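Local coordinates for protein gamma-glutamyl-gamma-aminobutyrate hydrolase PuuD (Escherichia coli, PDB 6VTV) that hydrolyses the gamma-glutamyl linkage of gamma-glutamyl-gamma-aminobutyrate, releasing 4-aminobutanoate and glutamate in the final step from putrescine to 4-aminobutanoate, at residues 123-126 with 131-134; 151-156 with 227-232; 221-226 with 238-243. All blocks are in the same frame, centred on the assembly; numbering follows the deposited sequence.

The three contacts lie near a predicted Cys-His-Glu active site of the class I glutamine amidotransferase type, Cys118, His226 and Glu228. Interaction 3 carries His226 and interaction 2 carries Glu228; their segments alternate along the chain and their centres lie about 14 Å apart. They meet directly, Pro227 O lying 3.5 Å from Phe241 CE2. Interaction 1, on the helix that follows Cys118, has the Leu132 side chain about 10 Å from that of Cys118, and reaches interaction 3 through Leu124 CD1, 4.1 Å from Gly222 N. Interactions 1 and 2 do not touch, their nearest atoms being about 13 Å apart. The bound manganese ion is about 6 Å from the side chain of Trp225 in interaction 3.

Interaction 1 of 3, residues 123-126 with 131-134; sequences ELVV and SLHR
Val125 and Val126, on consecutive positions of helix 119-127, share the contact with Ser131 and Leu132, where the chain leaves the helix and runs into strand 132-133. Val125 comes first, its CB directed at the second segment. Its CG1, anti to the backbone N (chi1 169°), is the branch that touches: it sits against the backbone of Ser131, 3.6 Å from Ser131 O, and more loosely against Leu132, with CG1 4.2 Å from Leu132 CD2. Val126 touches with CG2, which lies beside its backbone N and packs on the fork of Leu132, 3.7 Å from Leu132 CG and 3.8 Å from Leu132 CD1; the two side chains cross at about a right angle. Leu132 thus presents its branched end to both valines, though its CB is not aimed at the helix. The backbones are closest at Val126 and Ser131, their CA atoms 5.5 Å apart. The CB of Ser131 points away from the helix, and its OG hydrogen-bonds the backbone N of Val193. The contact packs the C-terminal part of the helix against the returning strand; this helix follows the predicted nucleophile Cys118, consistent with the strand-nucleophile-helix elbow of class I glutamine amidotransferases.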
ATOM      1  N   GLU B 123      -8.978 -16.271  -6.548  1.00 22.04           N
ATOM      2  CA  GLU B 123      -9.675 -15.847  -5.339  1.00 21.59           C
ATOM      3  C   GLU B 123     -11.173 -15.720  -5.587  1.00 23.81           C
ATOM      4  O   GLU B 123     -11.984 -16.100  -4.734  1.00 26.51           O
ATOM      5  CB  GLU B 123      -9.096 -14.525  -4.835  1.00 21.97           C
ATOM      6  CG  GLU B 123      -7.733 -14.664  -4.178  1.00 20.14           C
ATOM      7  CD  GLU B 123      -7.041 -13.330  -3.974  1.00 21.97           C
ATOM      8  OE1 GLU B 123      -7.450 -12.340  -4.614  1.00 25.56           O
ATOM      9  OE2 GLU B 123      -6.088 -13.272  -3.170  1.00 25.44           O
ATOM     10  N   LEU B 124     -11.559 -15.194  -6.754  1.00 19.81           N
ATOM     11  CA  LEU B 124     -12.974 -15.081  -7.094  1.00 19.73           C
ATOM     12  C   LEU B 124     -13.629 -16.453  -7.178  1.00 19.85           C
ATOM     13  O   LEU B 124     -14.739 -16.659  -6.671  1.00 23.62           O
ATOM     14  CB  LEU B 124     -13.136 -14.335  -8.419  1.00 25.21           C
ATOM     15  CG  LEU B 124     -13.832 -12.973  -8.414  1.00 34.77           C
ATOM     16  CD1 LEU B 124     -14.316 -12.626  -9.816  1.00 33.50           C
ATOM     17  CD2 LEU B 124     -14.989 -12.958  -7.427  1.00 38.95           C
ATOM     18  N   VAL B 125     -12.955 -17.404  -7.828  1.00 23.86           N
ATOM     19  CA  VAL B 125     -13.519 -18.739  -7.998  1.00 26.22           C
ATOM     20  C   VAL B 125     -13.701 -19.417  -6.646  1.00 27.27           C
ATOM     21  O   VAL B 125     -14.742 -20.029  -6.376  1.00 22.07           O
ATOM     22  CB  VAL B 125     -12.629 -19.574  -8.938  1.00 21.36           C
ATOM     23  CG1 VAL B 125     -13.050 -21.035  -8.924  1.00 21.68           C
ATOM     24  CG2 VAL B 125     -12.681 -19.010 -10.351  1.00 19.68           C
ATOM     25  N   VAL B 126     -12.703 -19.304  -5.769  1.00 23.62           N
ATOM     26  CA  VAL B 126     -12.786 -19.965  -4.471  1.00 23.59           C
ATOM     27  C   VAL B 126     -13.801 -19.266  -3.573  1.00 23.74           C
ATOM     28  O   VAL B 126     -14.541 -19.919  -2.828  1.00 26.73           O
ATOM     29  CB  VAL B 126     -11.392 -20.031  -3.818  1.00 21.83           C
ATOM     30  CG1 VAL B 126     -11.491 -20.531  -2.384  1.00 23.43           C
ATOM     31  CG2 VAL B 126     -10.477 -20.932  -4.630  1.00 21.28           C
ATOM     32  N   SER B 131     -13.349 -24.349  -7.001  1.00 27.46           N
ATOM     33  CA  SER B 131     -12.110 -25.017  -6.631  1.00 26.60           C
ATOM     34  C   SER B 131     -11.066 -24.757  -7.706  1.00 26.64           C
ATOM     35  O   SER B 131     -11.365 -24.226  -8.780  1.00 21.90           O
ATOM     36  CB  SER B 131     -12.321 -26.522  -6.435  1.00 26.60           C
ATOM     37  OG  SER B 131     -12.774 -27.129  -7.632  1.00 26.10           O
ATOM     38  N   LEU B 132      -9.827 -25.149  -7.413  1.00 28.29           N
ATOM     39  CA  LEU B 132      -8.698 -24.876  -8.289  1.00 27.92           C
ATOM     40  C   LEU B 132      -7.936 -26.153  -8.604  1.00 26.64           C
ATOM     41  O   LEU B 132      -7.908 -27.096  -7.809  1.00 25.63           O
ATOM     42  CB  LEU B 132      -7.729 -23.868  -7.659  1.00 28.15           C
ATOM     43  CG  LEU B 132      -8.317 -22.571  -7.112  1.00 27.11           C
ATOM     44  CD1 LEU B 132      -7.229 -21.750  -6.443  1.00 24.34           C
ATOM     45  CD2 LEU B 132      -8.984 -21.782  -8.225  1.00 26.25           C
ATOM     46  N   HIS B 133      -7.317 -26.169  -9.783  1.00 23.77           N
ATOM     47  CA  HIS B 133      -6.271 -27.137 -10.088  1.00 29.83           C
ATOM     48  C   HIS B 133      -4.993 -26.691  -9.391  1.00 26.61           C
ATOM     49  O   HIS B 133      -4.525 -25.570  -9.612  1.00 24.58           O
ATOM     50  CB  HIS B 133      -6.043 -27.237 -11.595  1.00 32.63           C
ATOM     51  CG  HIS B 133      -7.126 -27.958 -12.335  1.00 34.43           C
ATOM     52  ND1 HIS B 133      -7.295 -29.324 -12.263  1.00 37.51           N
ATOM     53  CD2 HIS B 133      -8.083 -27.504 -13.179  1.00 35.08           C
ATOM     54  CE1 HIS B 133      -8.316 -29.679 -13.022  1.00 39.04           C
ATOM     55  NE2 HIS B 133      -8.811 -28.594 -13.589  1.00 37.05           N
ATOM     56  N   ARG B 134      -4.428 -27.553  -8.547  1.00 27.10           N
ATOM     57  CA  ARG B 134      -3.220 -27.170  -7.826  1.00 29.15           C
ATOM     58  C   ARG B 134      -1.958 -27.337  -8.660  1.00 33.21           C
ATOM     59  O   ARG B 134      -0.951 -26.680  -8.374  1.00 31.36           O
ATOM     60  CB  ARG B 134      -3.106 -27.973  -6.528  1.00 30.08           C
ATOM     61  CG  ARG B 134      -4.133 -27.560  -5.486  1.00 29.26           C
ATOM     62  CD  ARG B 134      -4.391 -28.652  -4.463  1.00 33.77           C
ATOM     63  NE  ARG B 134      -3.309 -28.765  -3.490  1.00 37.02           N
ATOM     64  CZ  ARG B 134      -3.407 -29.429  -2.343  1.00 41.57           C
ATOM     65  NH1 ARG B 134      -4.542 -30.038  -2.024  1.00 43.62           N
ATOM     66  NH2 ARG B 134      -2.375 -29.484  -1.513  1.00 34.02           N
TER

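Interaction 2 of 3, residues 151-156 with 227-232; sequences LPVEQQ and PEWNSS
The indole of Trp229 meets helix 153-156 through its six-membered ring. Over one face stands Asn230 OD1, from the next residue in the chain, 3.2 Å above the ring plane and displaced toward the rim. Tyr157, just beyond the first segment, stacks its ring with the indole. Val153 and Glu154 approach obliquely. CG1 of Val153 lies 3.7 Å from Trp229 CH2 and 4.0 Å from Trp229 CZ3, so one methyl bears on the far end of the indole. The neighbouring carbon of that ring is met by main chain: Trp229 CZ2 is 3.9 Å from Glu154 CA, while the carboxylate end of Glu154 leads away.

The first torsion of Trp229 accounts for this reach. CG is anti to the residue's own N (chi1 177°), which extends the indole from the loop toward the helix and bridges backbones whose nearest CA atoms, those of Glu154 and Trp229, are 9.3 Å apart. The indole N-H is joined to the helix by one water, which accepts from Trp229 NE1 at 3.1 Å and donates to Glu154 O. Within the first segment, Gln156 NE2 donates to Leu151 O at 2.7 Å, almost straight at 169°; the acceptor lies in the plane of the Gln156 amide. This bond ties the start of the segment to the helix, for which Pro152 occupies the N-cap position.

His26 of the second subunit packs on Val153, placing the surface contact beside the dimer interface. The loop bearing Trp229 also carries Glu228, whose OE2 bonds His226 ND1 and forms a salt bridge with Lys34. His226-Pro227-Glu228 matches the His-X-Glu pattern that supplies two of the three residues of the Cys-His-Glu triad in class I glutamine amidotransferases, consistent with the predicted active site.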
ATOM      1  N   LEU B 151      13.969 -17.087 -18.094  1.00 58.78           N
ATOM      2  CA  LEU B 151      13.950 -16.049 -19.105  1.00 55.16           C
ATOM      3  C   LEU B 151      13.818 -14.677 -18.450  1.00 51.04           C
ATOM      4  O   LEU B 151      13.318 -14.560 -17.326  1.00 45.01           O
ATOM      5  CB  LEU B 151      12.796 -16.283 -20.073  1.00 51.80           C
ATOM      6  CG  LEU B 151      12.813 -17.560 -20.914  1.00 51.72           C
ATOM      7  CD1 LEU B 151      11.755 -17.502 -22.006  1.00 52.29           C
ATOM      8  CD2 LEU B 151      14.193 -17.790 -21.505  1.00 52.63           C
ATOM      9  N   PRO B 152      14.270 -13.621 -19.125  1.00 56.34           N
ATOM     10  CA  PRO B 152      14.085 -12.273 -18.579  1.00 56.30           C
ATOM     11  C   PRO B 152      12.609 -11.928 -18.433  1.00 52.95           C
ATOM     12  O   PRO B 152      11.729 -12.573 -19.010  1.00 50.18           O
ATOM     13  CB  PRO B 152      14.782 -11.362 -19.602  1.00 59.09           C
ATOM     14  CG  PRO B 152      15.019 -12.210 -20.808  1.00 61.08           C
ATOM     15  CD  PRO B 152      15.112 -13.623 -20.332  1.00 60.47           C
ATOM     16  N   VAL B 153      12.350 -10.890 -17.635  1.00 51.04           N
ATOM     17  CA  VAL B 153      10.985 -10.559 -17.228  1.00 47.52           C
ATOM     18  C   VAL B 153      10.108 -10.274 -18.442  1.00 41.64           C
ATOM     19  O   VAL B 153       8.942 -10.686 -18.492  1.00 35.80           O
ATOM     20  CB  VAL B 153      11.003  -9.372 -16.247  1.00 52.57           C
ATOM     21  CG1 VAL B 153       9.620  -8.760 -16.120  1.00 50.33           C
ATOM     22  CG2 VAL B 153      11.523  -9.815 -14.888  1.00 54.89           C
ATOM     23  N   GLU B 154      10.656  -9.579 -19.441  1.00 42.67           N
ATOM     24  CA  GLU B 154       9.864  -9.208 -20.610  1.00 46.15           C
ATOM     25  C   GLU B 154       9.373 -10.437 -21.368  1.00 45.44           C
ATOM     26  O   GLU B 154       8.244 -10.450 -21.874  1.00 47.68           O
ATOM     27  CB  GLU B 154      10.675  -8.296 -21.530  1.00 53.44           C
ATOM     28  CG  GLU B 154      11.518  -7.251 -20.807  1.00 63.20           C
ATOM     29  CD  GLU B 154      12.890  -7.761 -20.407  1.00 71.64           C
ATOM     30  OE1 GLU B 154      13.675  -8.140 -21.302  1.00 76.94           O
ATOM     31  OE2 GLU B 154      13.182  -7.787 -19.194  1.00 72.95           O
ATOM     32  N   GLN B 155      10.202 -11.480 -21.457  1.00 45.17           N
ATOM     33  CA  GLN B 155       9.765 -12.701 -22.126  1.00 47.31           C
ATOM     34  C   GLN B 155       8.716 -13.442 -21.310  1.00 40.96           C
ATOM     35  O   GLN B 155       7.830 -14.088 -21.882  1.00 38.24           O
ATOM     36  CB  GLN B 155      10.959 -13.618 -22.397  1.00 56.68           C
ATOM     37  CG  GLN B 155      12.235 -12.900 -22.817  1.00 67.73           C
ATOM     38  CD  GLN B 155      12.094 -12.134 -24.120  1.00 72.75           C
ATOM     39  OE1 GLN B 155      11.204 -12.408 -24.925  1.00 72.33           O
ATOM     40  NE2 GLN B 155      12.986 -11.174 -24.339  1.00 76.96           N
ATOM     41  N   GLN B 156       8.796 -13.360 -19.979  1.00 39.23           N
ATOM     42  CA  GLN B 156       7.831 -14.055 -19.135  1.00 35.86           C
ATOM     43  C   GLN B 156       6.422 -13.512 -19.328  1.00 29.14           C
ATOM     44  O   GLN B 156       5.446 -14.262 -19.213  1.00 29.58           O
ATOM     45  CB  GLN B 156       8.240 -13.946 -17.665  1.00 31.27           C
ATOM     46  CG  GLN B 156       9.647 -14.434 -17.355  1.00 35.92           C
ATOM     47  CD  GLN B 156       9.982 -14.333 -15.878  1.00 38.69           C
ATOM     48  OE1 GLN B 156       9.096 -14.167 -15.039  1.00 37.84           O
ATOM     49  NE2 GLN B 156      11.267 -14.431 -15.553  1.00 36.65           N
ATOM     50  N   PRO B 227      -3.210  -8.481 -17.594  1.00 22.92           N
ATOM     51  CA  PRO B 227      -3.412  -7.284 -18.422  1.00 21.61           C
ATOM     52  C   PRO B 227      -2.720  -6.043 -17.881  1.00 23.49           C
ATOM     53  O   PRO B 227      -2.635  -5.041 -18.601  1.00 25.01           O
ATOM     54  CB  PRO B 227      -4.934  -7.115 -18.424  1.00 21.95           C
ATOM     55  CG  PRO B 227      -5.369  -7.700 -17.117  1.00 17.90           C
ATOM     56  CD  PRO B 227      -4.406  -8.819 -16.800  1.00 18.27           C
ATOM     57  N   GLU B 228      -2.220  -6.075 -16.644  1.00 21.56           N
ATOM     58  CA  GLU B 228      -1.522  -4.919 -16.095  1.00 20.67           C
ATOM     59  C   GLU B 228      -0.169  -4.689 -16.755  1.00 25.87           C
ATOM     60  O   GLU B 228       0.384  -3.591 -16.641  1.00 25.42           O
ATOM     61  CB  GLU B 228      -1.339  -5.083 -14.584  1.00 20.90           C
ATOM     62  CG  GLU B 228      -0.104  -5.882 -14.192  1.00 24.62           C
ATOM     63  CD  GLU B 228      -0.319  -7.382 -14.275  1.00 22.85           C
ATOM     64  OE1 GLU B 228      -1.419  -7.810 -14.681  1.00 20.56           O
ATOM     65  OE2 GLU B 228       0.616  -8.137 -13.929  1.00 22.53           O
ATOM     66  N   TRP B 229       0.370  -5.695 -17.444  1.00 23.43           N
ATOM     67  CA  TRP B 229       1.696  -5.603 -18.049  1.00 24.98           C
ATOM     68  C   TRP B 229       1.674  -4.600 -19.194  1.00 26.50           C
ATOM     69  O   TRP B 229       1.094  -4.870 -20.251  1.00 31.03           O
ATOM     70  CB  TRP B 229       2.136  -6.978 -18.540  1.00 23.01           C
ATOM     71  CG  TRP B 229       3.453  -6.965 -19.245  1.00 26.15           C
ATOM     72  CD1 TRP B 229       3.665  -7.122 -20.584  1.00 28.55           C
ATOM     73  CD2 TRP B 229       4.745  -6.794 -18.651  1.00 28.93           C
ATOM     74  NE1 TRP B 229       5.008  -7.053 -20.861  1.00 29.13           N
ATOM     75  CE2 TRP B 229       5.693  -6.854 -19.691  1.00 31.63           C
ATOM     76  CE3 TRP B 229       5.191  -6.595 -17.341  1.00 26.32           C
ATOM     77  CZ2 TRP B 229       7.061  -6.722 -19.462  1.00 35.99           C
ATOM     78  CZ3 TRP B 229       6.549  -6.465 -17.115  1.00 32.12           C
ATOM     79  CH2 TRP B 229       7.468  -6.529 -18.170  1.00 36.43           C
ATOM     80  N   ASN B 230       2.315  -3.449 -18.989  1.00 27.40           N
ATOM     81  CA  ASN B 230       2.379  -2.375 -19.983  1.00 31.20           C
ATOM     82  C   ASN B 230       1.000  -2.100 -20.575  1.00 33.34           C
ATOM     83  O   ASN B 230       0.816  -2.031 -21.793  1.00 37.47           O
ATOM     84  CB  ASN B 230       3.391  -2.704 -21.080  1.00 30.32           C
ATOM     85  CG  ASN B 230       4.813  -2.782 -20.559  1.00 33.06           C
ATOM     86  OD1 ASN B 230       5.482  -3.806 -20.695  1.00 37.75           O
ATOM     87  ND2 ASN B 230       5.281  -1.696 -19.956  1.00 33.59           N
ATOM     88  N   SER B 231       0.019  -1.938 -19.680  1.00 27.47           N
ATOM     89  CA  SER B 231      -1.383  -1.902 -20.088  1.00 27.99           C
ATOM     90  C   SER B 231      -1.658  -0.820 -21.124  1.00 34.45           C
ATOM     91  O   SER B 231      -2.518  -1.001 -21.993  1.00 35.87           O
ATOM     92  CB  SER B 231      -2.277  -1.691 -18.868  1.00 29.85           C
ATOM     93  OG  SER B 231      -1.970  -0.464 -18.228  1.00 36.22           O
ATOM     94  N   SER B 232      -0.945   0.306 -21.050  1.00 35.06           N
ATOM     95  CA  SER B 232      -1.174   1.389 -21.998  1.00 41.64           C
ATOM     96  C   SER B 232      -0.791   1.003 -23.420  1.00 45.63           C
ATOM     97  O   SER B 232      -1.304   1.600 -24.372  1.00 49.63           O
ATOM     98  CB  SER B 232      -0.396   2.636 -21.571  1.00 41.80           C
ATOM     99  OG  SER B 232       0.990   2.359 -21.452  1.00 44.51           O
TER
HETATM  100  O   HOH W   1       6.433  -8.304 -23.302  1.00 32.78           O

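Interaction 3 of 3, residues 221-226 with 238-243; sequences LGVQWH and RILFEG
Leu240 and Trp225 cross at about a right angle, the isobutyl group of the helix residue meeting the indole obliquely. The touching atom is Leu240 CD1, which lies 4.1 Å from both Trp225 NE1 and Trp225 CZ2, and so is equally near these two atoms on the side of the indole where they lie. The first torsion of Trp225 sets this up. Its CG stands between the backbone N and the carbonyl carbon (chi1 60°), so that although its CB is not aimed at the helix, the NE1/CZ2 side of the indole comes nearer to it. The same rotation lays the ring back over its own chain: Val223 CB is 3.6 Å above one face, offset toward the rim.

The second methyl of Leu240 serves a different partner. CD2 meets Leu221 CD2 at 4.2 Å, while Val223 CG1 comes within 4.5 Å of Leu240 CD1, the longest of these approaches. Leu221 and Val223, two positions apart on strand 221-223, both direct their CB atoms toward the helix. The side chain of Leu240 thus meets three partners, Leu221, Val223 and Trp225, all four residues being buried. The approaches are van der Waals contacts, burying 120 Å² between the segments.

Beyond Trp225 the chain reaches His226, a predicted active-site residue, whose N bonds Asn184 OD1. The strand lies in the central mixed sheet, parallel to 114-117 and antiparallel to 209-214. Phe115 of strand 114-117 touches both Leu221 and Leu240, Glu210 and Ala211 of strand 209-214 touch Trp225, and Phe241, next to Leu240 on helix 235-254, packs on Ala38 and Ala42 of helix 33-42.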
ATOM      1  N   LEU B 221     -15.386  -8.984 -12.493  1.00 25.36           N
ATOM      2  CA  LEU B 221     -14.681  -9.685 -13.555  1.00 23.62           C
ATOM      3  C   LEU B 221     -13.318 -10.162 -13.074  1.00 24.04           C
ATOM      4  O   LEU B 221     -12.604  -9.437 -12.374  1.00 20.19           O
ATOM      5  CB  LEU B 221     -14.510  -8.778 -14.777  1.00 28.14           C
ATOM      6  CG  LEU B 221     -13.616  -9.286 -15.909  1.00 27.45           C
ATOM      7  CD1 LEU B 221     -14.265 -10.464 -16.621  1.00 26.08           C
ATOM      8  CD2 LEU B 221     -13.299  -8.164 -16.886  1.00 29.80           C
ATOM      9  N   GLY B 222     -12.965 -11.379 -13.454  1.00 23.22           N
ATOM     10  CA  GLY B 222     -11.630 -11.898 -13.206  1.00 24.20           C
ATOM     11  C   GLY B 222     -11.029 -12.451 -14.480  1.00 27.39           C
ATOM     12  O   GLY B 222     -11.730 -13.034 -15.306  1.00 25.85           O
ATOM     13  N   VAL B 223      -9.725 -12.240 -14.641  1.00 24.28           N
ATOM     14  CA  VAL B 223      -8.981 -12.783 -15.769  1.00 22.43           C
ATOM     15  C   VAL B 223      -7.763 -13.520 -15.232  1.00 22.96           C
ATOM     16  O   VAL B 223      -7.182 -13.142 -14.209  1.00 20.91           O
ATOM     17  CB  VAL B 223      -8.564 -11.694 -16.788  1.00 24.00           C
ATOM     18  CG1 VAL B 223      -9.786 -10.949 -17.303  1.00 23.88           C
ATOM     19  CG2 VAL B 223      -7.567 -10.724 -16.174  1.00 23.30           C
ATOM     20  N   GLN B 224      -7.388 -14.598 -15.923  1.00 21.76           N
ATOM     21  CA  GLN B 224      -6.268 -15.420 -15.486  1.00 20.47           C
ATOM     22  C   GLN B 224      -4.926 -14.881 -15.965  1.00 21.63           C
ATOM     23  O   GLN B 224      -3.900 -15.157 -15.333  1.00 19.96           O
ATOM     24  CB  GLN B 224      -6.465 -16.861 -15.967  1.00 23.82           C
ATOM     25  CG  GLN B 224      -5.395 -17.845 -15.516  1.00 24.28           C
ATOM     26  CD  GLN B 224      -5.359 -18.034 -14.011  1.00 25.46           C
ATOM     27  OE1 GLN B 224      -6.161 -18.779 -13.445  1.00 27.39           O
ATOM     28  NE2 GLN B 224      -4.420 -17.361 -13.353  1.00 18.71           N
ATOM     29  N   TRP B 225      -4.911 -14.110 -17.048  1.00 18.79           N
ATOM     30  CA  TRP B 225      -3.676 -13.546 -17.568  1.00 23.09           C
ATOM     31  C   TRP B 225      -3.354 -12.245 -16.833  1.00 25.51           C
ATOM     32  O   TRP B 225      -3.982 -11.898 -15.829  1.00 25.85           O
ATOM     33  CB  TRP B 225      -3.778 -13.351 -19.079  1.00 23.17           C
ATOM     34  CG  TRP B 225      -4.876 -12.436 -19.529  1.00 21.58           C
ATOM     35  CD1 TRP B 225      -4.772 -11.101 -19.789  1.00 21.26           C
ATOM     36  CD2 TRP B 225      -6.237 -12.793 -19.803  1.00 23.85           C
ATOM     37  NE1 TRP B 225      -5.986 -10.601 -20.196  1.00 22.27           N
ATOM     38  CE2 TRP B 225      -6.902 -11.620 -20.213  1.00 22.47           C
ATOM     39  CE3 TRP B 225      -6.959 -13.991 -19.736  1.00 22.64           C
ATOM     40  CZ2 TRP B 225      -8.253 -11.608 -20.554  1.00 24.01           C
ATOM     41  CZ3 TRP B 225      -8.301 -13.976 -20.075  1.00 23.03           C
ATOM     42  CH2 TRP B 225      -8.934 -12.793 -20.479  1.00 24.90           C
ATOM     43  N   HIS B 226      -2.359 -11.507 -17.330  1.00 23.78           N
ATOM     44  CA  HIS B 226      -1.846 -10.304 -16.677  1.00 22.28           C
ATOM     45  C   HIS B 226      -2.031  -9.109 -17.606  1.00 26.80           C
ATOM     46  O   HIS B 226      -1.104  -8.729 -18.339  1.00 26.24           O
ATOM     47  CB  HIS B 226      -0.377 -10.472 -16.291  1.00 24.41           C
ATOM     48  CG  HIS B 226      -0.168 -11.296 -15.059  1.00 27.48           C
ATOM     49  ND1 HIS B 226       0.288 -10.759 -13.875  1.00 26.62           N
ATOM     50  CD2 HIS B 226      -0.351 -12.618 -14.827  1.00 25.21           C
ATOM     51  CE1 HIS B 226       0.376 -11.714 -12.966  1.00 27.72           C
ATOM     52  NE2 HIS B 226      -0.005 -12.851 -13.519  1.00 25.80           N
ATOM     53  N   ARG B 238      -6.063  -2.211 -22.253  1.00 27.83           N
ATOM     54  CA  ARG B 238      -6.599  -0.872 -22.033  1.00 34.79           C
ATOM     55  C   ARG B 238      -8.118  -0.899 -21.909  1.00 34.47           C
ATOM     56  O   ARG B 238      -8.690  -0.200 -21.065  1.00 33.75           O
ATOM     57  CB  ARG B 238      -6.166   0.051 -23.174  1.00 36.51           C
ATOM     58  CG  ARG B 238      -5.612   1.390 -22.722  1.00 44.75           C
ATOM     59  CD  ARG B 238      -4.645   1.969 -23.748  1.00 49.66           C
ATOM     60  NE  ARG B 238      -5.149   1.856 -25.115  1.00 51.26           N
ATOM     61  CZ  ARG B 238      -4.527   1.200 -26.090  1.00 54.47           C
ATOM     62  NH1 ARG B 238      -3.370   0.595 -25.854  1.00 55.00           N
ATOM     63  NH2 ARG B 238      -5.059   1.152 -27.304  1.00 56.05           N
ATOM     64  N   ILE B 239      -8.786  -1.707 -22.733  1.00 32.91           N
ATOM     65  CA  ILE B 239     -10.244  -1.756 -22.702  1.00 30.53           C
ATOM     66  C   ILE B 239     -10.735  -2.380 -21.399  1.00 31.26           C
ATOM     67  O   ILE B 239     -11.745  -1.945 -20.830  1.00 32.58           O
ATOM     68  CB  ILE B 239     -10.773  -2.507 -23.937  1.00 34.09           C
ATOM     69  CG1 ILE B 239     -10.437  -1.726 -25.209  1.00 38.41           C
ATOM     70  CG2 ILE B 239     -12.275  -2.728 -23.835  1.00 34.15           C
ATOM     71  CD1 ILE B 239     -10.776  -2.452 -26.492  1.00 41.96           C
ATOM     72  N   LEU B 240     -10.027  -3.396 -20.898  1.00 25.78           N
ATOM     73  CA  LEU B 240     -10.444  -4.055 -19.663  1.00 26.46           C
ATOM     74  C   LEU B 240     -10.384  -3.098 -18.482  1.00 28.10           C
ATOM     75  O   LEU B 240     -11.332  -3.004 -17.692  1.00 27.18           O
ATOM     76  CB  LEU B 240      -9.569  -5.280 -19.401  1.00 27.19           C
ATOM     77  CG  LEU B 240      -9.728  -6.454 -20.364  1.00 32.93           C
ATOM     78  CD1 LEU B 240      -8.736  -7.553 -20.028  1.00 32.64           C
ATOM     79  CD2 LEU B 240     -11.152  -6.981 -20.324  1.00 33.21           C
ATOM     80  N   PHE B 241      -9.270  -2.378 -18.341  1.00 27.75           N
ATOM     81  CA  PHE B 241      -9.160  -1.404 -17.262  1.00 29.23           C
ATOM     82  C   PHE B 241     -10.105  -0.229 -17.484  1.00 32.23           C
ATOM     83  O   PHE B 241     -10.652   0.322 -16.523  1.00 36.00           O
ATOM     84  CB  PHE B 241      -7.714  -0.929 -17.130  1.00 27.15           C
ATOM     85  CG  PHE B 241      -6.818  -1.913 -16.426  1.00 26.17           C
ATOM     86  CD1 PHE B 241      -6.832  -2.034 -15.044  1.00 24.66           C
ATOM     87  CD2 PHE B 241      -5.970  -2.728 -17.156  1.00 24.47           C
ATOM     88  CE1 PHE B 241      -6.008  -2.947 -14.406  1.00 23.76           C
ATOM     89  CE2 PHE B 241      -5.146  -3.641 -16.527  1.00 25.04           C
ATOM     90  CZ  PHE B 241      -5.165  -3.753 -15.150  1.00 24.47           C
ATOM     91  N   GLU B 242     -10.311   0.170 -18.741  1.00 31.61           N
ATOM     92  CA  GLU B 242     -11.273   1.233 -19.016  1.00 36.15           C
ATOM     93  C   GLU B 242     -12.680   0.815 -18.609  1.00 34.99           C
ATOM     94  O   GLU B 242     -13.429   1.613 -18.028  1.00 33.91           O
ATOM     95  CB  GLU B 242     -11.216   1.625 -20.495  1.00 45.17           C
ATOM     96  CG  GLU B 242     -10.178   2.704 -20.828  1.00 52.82           C
ATOM     97  CD  GLU B 242      -9.908   2.766 -22.321  1.00 59.79           C
ATOM     98  OE1 GLU B 242      -8.970   3.471 -22.762  1.00 61.88           O
ATOM     99  OE2 GLU B 242     -10.648   2.084 -23.055  1.00 62.06           O
ATOM    100  N   GLY B 243     -13.040  -0.443 -18.877  1.00 31.24           N
ATOM    101  CA  GLY B 243     -14.359  -0.920 -18.499  1.00 31.05           C
ATOM    102  C   GLY B 243     -14.541  -1.031 -16.996  1.00 29.56           C
ATOM    103  O   GLY B 243     -15.633  -0.784 -16.475  1.00 30.66           O
TER